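Local coordinates for protein alpha-1,3-glucanase (Paenibacillus glycanilyticus, PDB 6K0P) that hydrolyses alpha-1,3-glucan, as a family GH87 glycoside hydrolase whose catalytic domain binds nigerose at several sites, at residues A199-E202 against F203-N207. The protein carries 1 engineered substitution. Residues are numbered along the deposited sequence; the frame is centred on the assembly and turned at random.
Sequences ALTE and FRQDN. With SO4 (sulfate ion), chain F.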
ATOM      1  N   ALA A 199     -11.173  26.020  16.666  1.00 16.20           N
ATOM      2  CA  ALA A 199     -10.696  25.309  17.847  1.00 14.24           C
ATOM      3  C   ALA A 199      -9.186  25.443  17.994  1.00 14.54           C
ATOM      4  O   ALA A 199      -8.678  25.630  19.107  1.00 12.17           O
ATOM      5  CB  ALA A 199     -11.107  23.837  17.776  1.00 13.83           C
ATOM      6  N   LEU A 200      -8.454  25.374  16.877  1.00 13.19           N
ATOM      7  CA  LEU A 200      -7.000  25.507  16.929  1.00 12.59           C
ATOM      8  C   LEU A 200      -6.574  26.912  17.336  1.00 13.86           C
ATOM      9  O   LEU A 200      -5.590  27.074  18.062  1.00 14.43           O
ATOM     10  CB  LEU A 200      -6.378  25.120  15.585  1.00 12.53           C
ATOM     11  CG  LEU A 200      -6.317  23.611  15.342  1.00 13.78           C
ATOM     12  CD1 LEU A 200      -6.006  23.346  13.884  1.00 13.40           C
ATOM     13  CD2 LEU A 200      -5.276  22.943  16.226  1.00 13.97           C
ATOM     14  N   THR A 201      -7.297  27.936  16.879  1.00 15.19           N
ATOM     15  CA  THR A 201      -6.992  29.296  17.316  1.00 17.57           C
ATOM     16  C   THR A 201      -7.174  29.434  18.823  1.00 17.17           C
ATOM     17  O   THR A 201      -6.322  30.005  19.516  1.00 16.72           O
ATOM     18  CB  THR A 201      -7.863  30.298  16.562  1.00 18.10           C
ATOM     19  OG1 THR A 201      -7.530  30.256  15.171  1.00 18.78           O
ATOM     20  CG2 THR A 201      -7.622  31.716  17.080  1.00 18.84           C
ATOM     21  N   GLU A 202      -8.281  28.903  19.350  1.00 15.71           N
ATOM     22  CA  GLU A 202      -8.496  28.928  20.792  1.00 14.59           C
ATOM     23  C   GLU A 202      -7.392  28.173  21.522  1.00 15.06           C
ATOM     24  O   GLU A 202      -6.921  28.605  22.581  1.00 16.64           O
ATOM     25  CB  GLU A 202      -9.872  28.334  21.105  1.00 17.09           C
ATOM     26  CG  GLU A 202     -10.280  28.431  22.552  1.00 24.63           C
ATOM     27  CD  GLU A 202     -11.662  27.856  22.804  1.00 24.52           C
ATOM     28  OE1 GLU A 202     -12.503  27.882  21.871  1.00 17.99           O
ATOM     29  OE2 GLU A 202     -11.888  27.369  23.937  1.00 22.45           O
ATOM     30  N   PHE A 203      -6.957  27.039  20.967  1.00 13.45           N
ATOM     31  CA  PHE A 203      -5.850  26.305  21.570  1.00 13.46           C
ATOM     32  C   PHE A 203      -4.569  27.135  21.577  1.00 16.72           C
ATOM     33  O   PHE A 203      -3.877  27.216  22.598  1.00 15.40           O
ATOM     34  CB  PHE A 203      -5.644  24.967  20.843  1.00 13.82           C
ATOM     35  CG  PHE A 203      -4.220  24.484  20.863  1.00 12.17           C
ATOM     36  CD1 PHE A 203      -3.714  23.791  21.956  1.00 10.85           C
ATOM     37  CD2 PHE A 203      -3.366  24.748  19.796  1.00 14.96           C
ATOM     38  CE1 PHE A 203      -2.394  23.358  21.986  1.00 13.65           C
ATOM     39  CE2 PHE A 203      -2.047  24.323  19.821  1.00 13.66           C
ATOM     40  CZ  PHE A 203      -1.560  23.629  20.905  1.00 12.50           C
ATOM     41  N   ARG A 204      -4.227  27.750  20.441  1.00 14.73           N
ATOM     42  CA  ARG A 204      -2.962  28.476  20.361  1.00 15.57           C
ATOM     43  C   ARG A 204      -2.917  29.614  21.369  1.00 17.97           C
ATOM     44  O   ARG A 204      -1.873  29.869  21.984  1.00 17.94           O
ATOM     45  CB  ARG A 204      -2.720  29.002  18.940  1.00 16.89           C
ATOM     46  CG  ARG A 204      -2.293  27.944  17.917  1.00 16.97           C
ATOM     47  CD  ARG A 204      -1.782  28.598  16.628  1.00 14.83           C
ATOM     48  NE  ARG A 204      -2.623  29.736  16.279  1.00 19.13           N
ATOM     49  CZ  ARG A 204      -3.716  29.657  15.533  1.00 17.25           C
ATOM     50  NH1 ARG A 204      -4.101  28.487  15.027  1.00 18.24           N
ATOM     51  NH2 ARG A 204      -4.423  30.752  15.281  1.00 23.22           N
ATOM     52  N   GLN A 205      -4.049  30.279  21.583  1.00 17.39           N
ATOM     53  CA  GLN A 205      -4.097  31.474  22.418  1.00 16.34           C
ATOM     54  C   GLN A 205      -4.287  31.181  23.899  1.00 22.04           C
ATOM     55  O   GLN A 205      -4.362  32.129  24.691  1.00 23.41           O
ATOM     56  CB  GLN A 205      -5.197  32.417  21.917  1.00 19.75           C
ATOM     57  CG  GLN A 205      -4.893  32.980  20.540  1.00 18.80           C
ATOM     58  CD  GLN A 205      -6.038  33.781  19.945  1.00 29.17           C
ATOM     59  OE1 GLN A 205      -7.097  33.928  20.556  1.00 32.88           O
ATOM     60  NE2 GLN A 205      -5.831  34.294  18.739  1.00 26.75           N
ATOM     61  N   ASP A 206      -4.360  29.912  24.298  1.00 19.50           N
ATOM     62  CA  ASP A 206      -4.551  29.538  25.700  1.00 19.07           C
ATOM     63  C   ASP A 206      -3.540  28.450  26.054  1.00 20.80           C
ATOM     64  O   ASP A 206      -3.721  27.280  25.699  1.00 17.24           O
ATOM     65  CB  ASP A 206      -5.984  29.094  25.964  1.00 21.27           C
ATOM     66  CG  ASP A 206      -6.260  28.845  27.434  1.00 21.69           C
ATOM     67  OD1 ASP A 206      -5.302  28.697  28.220  1.00 24.01           O
ATOM     68  OD2 ASP A 206      -7.448  28.800  27.799  1.00 31.04           O
ATOM     69  N   ASN A 207      -2.500  28.854  26.794  1.00 22.06           N
ATOM     70  CA  ASN A 207      -1.383  27.994  27.172  1.00 23.73           C
ATOM     71  C   ASN A 207      -1.795  26.769  27.974  1.00 18.08           C
ATOM     72  O   ASN A 207      -1.018  25.810  28.053  1.00 23.55           O
ATOM     73  CB  ASN A 207      -0.422  28.810  28.043  1.00 34.71           C
ATOM     74  CG  ASN A 207      -1.118  29.449  29.241  1.00 45.26           C
ATOM     75  OD1 ASN A 207      -1.110  28.906  30.341  1.00 50.55           O
ATOM     76  ND2 ASN A 207      -1.719  30.621  29.025  1.00 46.86           N
TER
HETATM   77  S   SO4 F2002      -2.400  33.620  17.120  1.00 28.28           S
HETATM   78  O1  SO4 F2002      -1.983  34.695  16.222  1.00 40.44           O
HETATM   79  O2  SO4 F2002      -1.493  32.480  16.965  1.00 33.63           O
HETATM   80  O3  SO4 F2002      -2.328  34.094  18.501  1.00 32.98           O
HETATM   81  O4  SO4 F2002      -3.772  33.233  16.804  1.00 27.28           O
HETATM   82  O   HOH W   1      -6.394  28.226  13.180  1.00 22.78           O
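Arg204 folds its guanidinium back over Thr201, one turn earlier in the same short helix. The chain first runs with CG beside the backbone N (chi1 -75°) and then bends at chi3 (-41°), which lays the flat group over Thr201 CA, with Arg204 CZ 3.7 Å from Thr201 CA. Arg204 NH2 gives a weak, bent hydrogen bond to Thr201 OG1 at 3.1 Å; that hydroxyl is also bonded to Asp197 O, and a water at the guanidinium edge joins it to Arg204 NH1. Away from the helix a sulfate, probably from the crystallisation liquor, sits at the guanidinium edge and takes two nearly straight bonds, Arg204 NE to O2 and Arg204 NH2 to O4, the latter 3.0 Å long. Gln205, extended alongside Thr201, adds NE2 to the same O4, while its NE2 lies 3.6 Å from Thr201 CG2. Replacing Arg204 by alanine is likely to strip the sulfate of two of the three hydrogen bonds described and take the flat cover off Thr201 CA. This polar side is the loose one. The tight side carries Ala199, Leu200 and Phe203, all buried: Leu200 packs on Ile212, Ile225 and Leu227, and Phe203 forms a cation-pi contact with Arg230, which also bonds the carbonyls of Phe203 and Arg204. Between themselves the two side chains touch only lightly, Leu200 CD2 to Phe203 CD2 at 4.4 Å, and the ring turns its edge to Leu200 O. Backbone i to i+4 bonds join one turn to the next, Phe203 N to Ala199 O at 2.9 Å and Arg204 N to Leu200 O at 2.8 Å. The arrangement is the amphipathic C-terminal half of helix 196-204 and its exit, which links strands 187-189 and 211-214 and packs at one end of the right-handed parallel beta-helix of this pectate-lyase-like domain, apart from the bound glycans.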